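Local coordinates for protein putative cathepsin d (Ixodes ricinus, PDB 5N7Q) that probably acts as an aspartic-type endopeptidase of the pepsin-like A1 family and is captured here with the inhibitor pepstatin A, at residues Y60-N74 with N83-I95. Residues are numbered along the deposited sequence; the frame is centred on the assembly and turned at random.
Sequences YDSSKSSTYEADGRN and NVEGFISKDVCRI
Asp91, a buried carboxylate late in strand 83-95, accepts hydrogen bonds from the hydroxyls of three residues of 60-74 and illustrates how one acid can organise a loop. Tyr60 reaches it with its phenol, OH to OD2 2.7 Å, on the anti lone pair; ring and carboxylate planes stand 76° apart. The two syn lone pairs go to smaller side chains: Ser65 OG donates to OD2 at 2.6 Å, and Thr67 OG1 to OD1, also at 2.6 Å. With chi1 at 47°, Thr67 OG1 sits between its own backbone N and carbonyl carbon, which turns it onto the acid. Thr67 CB rests near CG2 of Val92. The backbone N of Val92 adds a bond to OD1, so each oxygen accepts twice; so many donors would probably stabilise the anionic form. Ser65 and Thr67 are tied to Thr26.

Beyond the Ser65-Tyr68 turn the chain pairs antiparallel, Glu69 and Lys90 exchanging backbone hydrogen bonds. Their side chains meet through carbon, Glu69 OE2 lying 3.7 Å from Lys90 CE, and one water joins the charged ends. The register then slips by two residues around Asp71 and Gly72. Asp71 runs beside Ile88, CG to CG2 3.8 Å. Its carboxylate is gripped side-on by NE and NH2 of Arg73, and OD1 also takes the Arg73 backbone N in an Asx turn. Pairing resumes through Gly72 N to Ile88 O (2.8 Å) and Ile88 N to Arg73 O. This is the base of beta hairpin 69-79/82-95, far from its tip, which forms the active-site flap in pepsin-like aspartic peptidases.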
# COMPACT_ATOMS: atom_id res chain seq x y z
N TYR A 60 13.40 -16.06 8.72
CA TYR A 60 12.53 -17.06 9.35
C TYR A 60 13.26 -18.40 9.35
O TYR A 60 13.67 -18.86 8.28
CB TYR A 60 11.24 -17.18 8.57
CG TYR A 60 10.39 -18.35 9.02
CD1 TYR A 60 9.83 -18.38 10.28
CD2 TYR A 60 10.16 -19.44 8.20
CE1 TYR A 60 9.05 -19.45 10.71
CE2 TYR A 60 9.36 -20.49 8.59
CZ TYR A 60 8.81 -20.51 9.84
OH TYR A 60 8.04 -21.59 10.23
N ASP A 61 13.39 -19.00 10.55
CA ASP A 61 14.02 -20.32 10.69
C ASP A 61 12.96 -21.33 11.17
O ASP A 61 12.66 -21.42 12.33
CB ASP A 61 15.19 -20.27 11.66
CG ASP A 61 15.97 -21.57 11.68
OD1 ASP A 61 15.46 -22.60 11.17
OD2 ASP A 61 17.09 -21.58 12.23
N SER A 62 12.42 -22.08 10.23
CA SER A 62 11.41 -23.09 10.54
C SER A 62 11.86 -24.10 11.60
O SER A 62 11.03 -24.60 12.36
CB SER A 62 11.04 -23.83 9.26
OG SER A 62 12.17 -24.46 8.68
N SER A 63 13.16 -24.38 11.63
CA SER A 63 13.68 -25.42 12.49
C SER A 63 13.65 -25.06 13.96
O SER A 63 13.80 -25.94 14.80
CB SER A 63 15.11 -25.81 12.08
OG SER A 63 16.08 -24.86 12.53
N LYS A 64 13.42 -23.79 14.28
CA LYS A 64 13.33 -23.30 15.65
C LYS A 64 11.89 -23.08 16.08
O LYS A 64 11.66 -22.63 17.18
CB LYS A 64 14.10 -21.98 15.78
CG LYS A 64 15.55 -22.03 15.30
CD LYS A 64 16.38 -23.05 16.06
CE LYS A 64 17.86 -22.94 15.66
NZ LYS A 64 18.69 -24.00 16.31
N SER A 65 10.93 -23.37 15.20
CA SER A 65 9.52 -23.20 15.50
C SER A 65 8.79 -24.54 15.66
O SER A 65 8.71 -25.32 14.73
CB SER A 65 8.82 -22.39 14.40
OG SER A 65 7.44 -22.31 14.70
N SER A 66 8.20 -24.75 16.83
CA SER A 66 7.45 -25.98 17.10
C SER A 66 6.08 -26.04 16.44
O SER A 66 5.44 -27.08 16.46
CB SER A 66 7.32 -26.17 18.60
OG SER A 66 6.60 -25.12 19.21
N THR A 67 5.61 -24.92 15.89
CA THR A 67 4.35 -24.85 15.18
C THR A 67 4.49 -24.81 13.65
O THR A 67 3.48 -24.81 12.92
CB THR A 67 3.50 -23.67 15.69
OG1 THR A 67 4.31 -22.51 15.76
CG2 THR A 67 2.91 -24.01 17.08
N TYR A 68 5.73 -24.80 13.15
CA TYR A 68 6.00 -24.89 11.72
C TYR A 68 5.45 -26.15 11.09
O TYR A 68 5.58 -27.25 11.67
CB TYR A 68 7.50 -24.81 11.48
CG TYR A 68 8.01 -25.47 10.22
CD1 TYR A 68 7.80 -24.90 8.96
CD2 TYR A 68 8.70 -26.69 10.30
CE1 TYR A 68 8.28 -25.52 7.81
CE2 TYR A 68 9.18 -27.30 9.17
CZ TYR A 68 8.98 -26.72 7.93
OH TYR A 68 9.44 -27.35 6.79
N GLU A 69 4.84 -25.99 9.92
CA GLU A 69 4.45 -27.11 9.08
C GLU A 69 4.97 -26.87 7.69
O GLU A 69 4.81 -25.79 7.11
CB GLU A 69 2.93 -27.26 9.04
CG GLU A 69 2.28 -27.55 10.38
CD GLU A 69 0.78 -27.49 10.26
OE1 GLU A 69 0.18 -28.52 9.90
OE2 GLU A 69 0.20 -26.41 10.49
N ALA A 70 5.61 -27.89 7.12
CA ALA A 70 6.14 -27.82 5.78
C ALA A 70 5.04 -27.75 4.73
O ALA A 70 3.92 -28.24 4.93
CB ALA A 70 7.02 -29.05 5.52
N ASP A 71 5.37 -27.14 3.60
CA ASP A 71 4.54 -27.20 2.41
C ASP A 71 5.49 -27.45 1.26
O ASP A 71 5.50 -28.54 0.67
CB ASP A 71 3.70 -25.92 2.27
CG ASP A 71 2.83 -25.91 1.02
OD1 ASP A 71 3.32 -26.06 -0.11
OD2 ASP A 71 1.60 -25.73 1.19
N GLY A 72 6.32 -26.47 0.92
CA GLY A 72 7.35 -26.69 -0.07
C GLY A 72 7.03 -26.37 -1.50
O GLY A 72 7.91 -26.43 -2.34
N ARG A 73 5.80 -25.95 -1.81
CA ARG A 73 5.52 -25.50 -3.16
C ARG A 73 6.35 -24.28 -3.50
O ARG A 73 6.51 -23.39 -2.68
CB ARG A 73 4.06 -25.11 -3.34
CG ARG A 73 3.11 -26.30 -3.45
CD ARG A 73 1.67 -25.84 -3.46
NE ARG A 73 1.30 -25.34 -2.15
CZ ARG A 73 0.24 -24.57 -1.86
NH1 ARG A 73 -0.59 -24.16 -2.82
NH2 ARG A 73 0.03 -24.21 -0.61
N ASN A 74 6.87 -24.23 -4.71
CA ASN A 74 7.50 -23.03 -5.21
C ASN A 74 6.49 -21.88 -5.30
O ASN A 74 5.30 -22.07 -5.58
CB ASN A 74 8.11 -23.26 -6.60
CG ASN A 74 9.08 -22.17 -7.00
OD1 ASN A 74 10.18 -22.08 -6.46
ND2 ASN A 74 8.69 -21.34 -7.96
N ASN A 83 10.65 -8.29 -7.16
CA ASN A 83 10.12 -9.64 -7.25
C ASN A 83 10.72 -10.54 -6.22
O ASN A 83 11.76 -10.25 -5.63
CB ASN A 83 10.45 -10.24 -8.58
CG ASN A 83 11.90 -10.46 -8.71
OD1 ASN A 83 12.40 -11.59 -8.67
ND2 ASN A 83 12.61 -9.38 -8.82
N VAL A 84 10.03 -11.66 -6.03
CA VAL A 84 10.39 -12.62 -4.99
C VAL A 84 10.10 -14.03 -5.46
O VAL A 84 9.14 -14.28 -6.19
CB VAL A 84 9.70 -12.27 -3.63
CG1 VAL A 84 8.20 -12.32 -3.74
CG2 VAL A 84 10.22 -13.14 -2.49
N GLU A 85 10.96 -14.96 -5.06
CA GLU A 85 10.70 -16.37 -5.28
C GLU A 85 11.26 -17.19 -4.13
O GLU A 85 12.24 -16.80 -3.46
CB GLU A 85 11.25 -16.83 -6.63
CG GLU A 85 12.73 -16.78 -6.75
CD GLU A 85 13.23 -17.34 -8.08
OE1 GLU A 85 14.23 -18.11 -8.05
OE2 GLU A 85 12.62 -17.01 -9.13
N GLY A 86 10.60 -18.30 -3.84
CA GLY A 86 11.07 -19.21 -2.80
C GLY A 86 10.10 -20.37 -2.68
O GLY A 86 9.51 -20.77 -3.70
N PHE A 87 9.85 -20.83 -1.46
CA PHE A 87 8.90 -21.92 -1.22
C PHE A 87 7.97 -21.59 -0.08
O PHE A 87 8.31 -20.81 0.82
CB PHE A 87 9.66 -23.24 -0.93
CG PHE A 87 10.54 -23.18 0.28
CD1 PHE A 87 11.85 -22.70 0.19
CD2 PHE A 87 10.07 -23.57 1.53
CE1 PHE A 87 12.65 -22.63 1.33
CE2 PHE A 87 10.87 -23.50 2.65
CZ PHE A 87 12.16 -23.03 2.56
N ILE A 88 6.80 -22.24 -0.08
CA ILE A 88 5.78 -22.00 0.92
C ILE A 88 6.03 -22.82 2.19
O ILE A 88 6.48 -23.99 2.12
CB ILE A 88 4.38 -22.33 0.37
CG1 ILE A 88 4.06 -21.46 -0.86
CG2 ILE A 88 3.31 -22.16 1.44
CD1 ILE A 88 3.90 -19.98 -0.56
N SER A 89 5.75 -22.21 3.34
CA SER A 89 5.68 -22.91 4.65
C SER A 89 4.44 -22.40 5.37
O SER A 89 3.73 -21.53 4.85
CB SER A 89 6.94 -22.64 5.47
OG SER A 89 8.08 -23.22 4.83
N LYS A 90 4.13 -22.98 6.52
CA LYS A 90 2.97 -22.57 7.30
C LYS A 90 3.34 -22.47 8.76
O LYS A 90 4.08 -23.32 9.28
CB LYS A 90 1.86 -23.61 7.08
CG LYS A 90 0.49 -23.37 7.70
CD LYS A 90 -0.62 -24.17 6.98
CE LYS A 90 -0.36 -25.68 6.95
NZ LYS A 90 -1.53 -26.48 6.45
N ASP A 91 2.86 -21.45 9.46
CA ASP A 91 3.17 -21.29 10.88
C ASP A 91 2.17 -20.31 11.48
O ASP A 91 1.33 -19.74 10.76
CB ASP A 91 4.63 -20.80 11.07
CG ASP A 91 5.27 -21.32 12.34
OD1 ASP A 91 4.51 -21.56 13.32
OD2 ASP A 91 6.50 -21.44 12.40
N VAL A 92 2.25 -20.15 12.78
CA VAL A 92 1.50 -19.12 13.50
C VAL A 92 2.01 -17.74 13.11
O VAL A 92 3.22 -17.54 13.06
CB VAL A 92 1.67 -19.31 15.03
CG1 VAL A 92 1.05 -18.15 15.81
CG2 VAL A 92 1.06 -20.64 15.49
N CYS A 93 1.10 -16.79 12.86
CA CYS A 93 1.43 -15.39 12.55
C CYS A 93 0.71 -14.50 13.57
O CYS A 93 -0.49 -14.68 13.80
CB CYS A 93 0.94 -15.02 11.14
SG CYS A 93 1.21 -13.28 10.67
N ARG A 94 1.46 -13.61 14.21
CA ARG A 94 0.90 -12.71 15.22
C ARG A 94 0.97 -11.27 14.78
O ARG A 94 2.01 -10.78 14.35
CB ARG A 94 1.65 -12.85 16.55
CG ARG A 94 1.59 -14.25 17.10
CD ARG A 94 2.29 -14.34 18.44
NE ARG A 94 2.53 -15.72 18.81
CZ ARG A 94 3.45 -16.51 18.25
NH1 ARG A 94 4.26 -16.07 17.26
NH2 ARG A 94 3.59 -17.75 18.69
N ILE A 95 -0.17 -10.60 14.95
CA ILE A 95 -0.33 -9.16 14.76
C ILE A 95 -0.97 -8.62 16.04
O ILE A 95 -2.09 -9.00 16.39
CB ILE A 95 -1.26 -8.84 13.58
CG1 ILE A 95 -0.65 -9.34 12.27
CG2 ILE A 95 -1.57 -7.34 13.55
CD1 ILE A 95 -1.60 -9.27 11.09
O HOH W 1 -2.23 -28.56 8.90
O HOH W 2 8.06 -25.82 3.69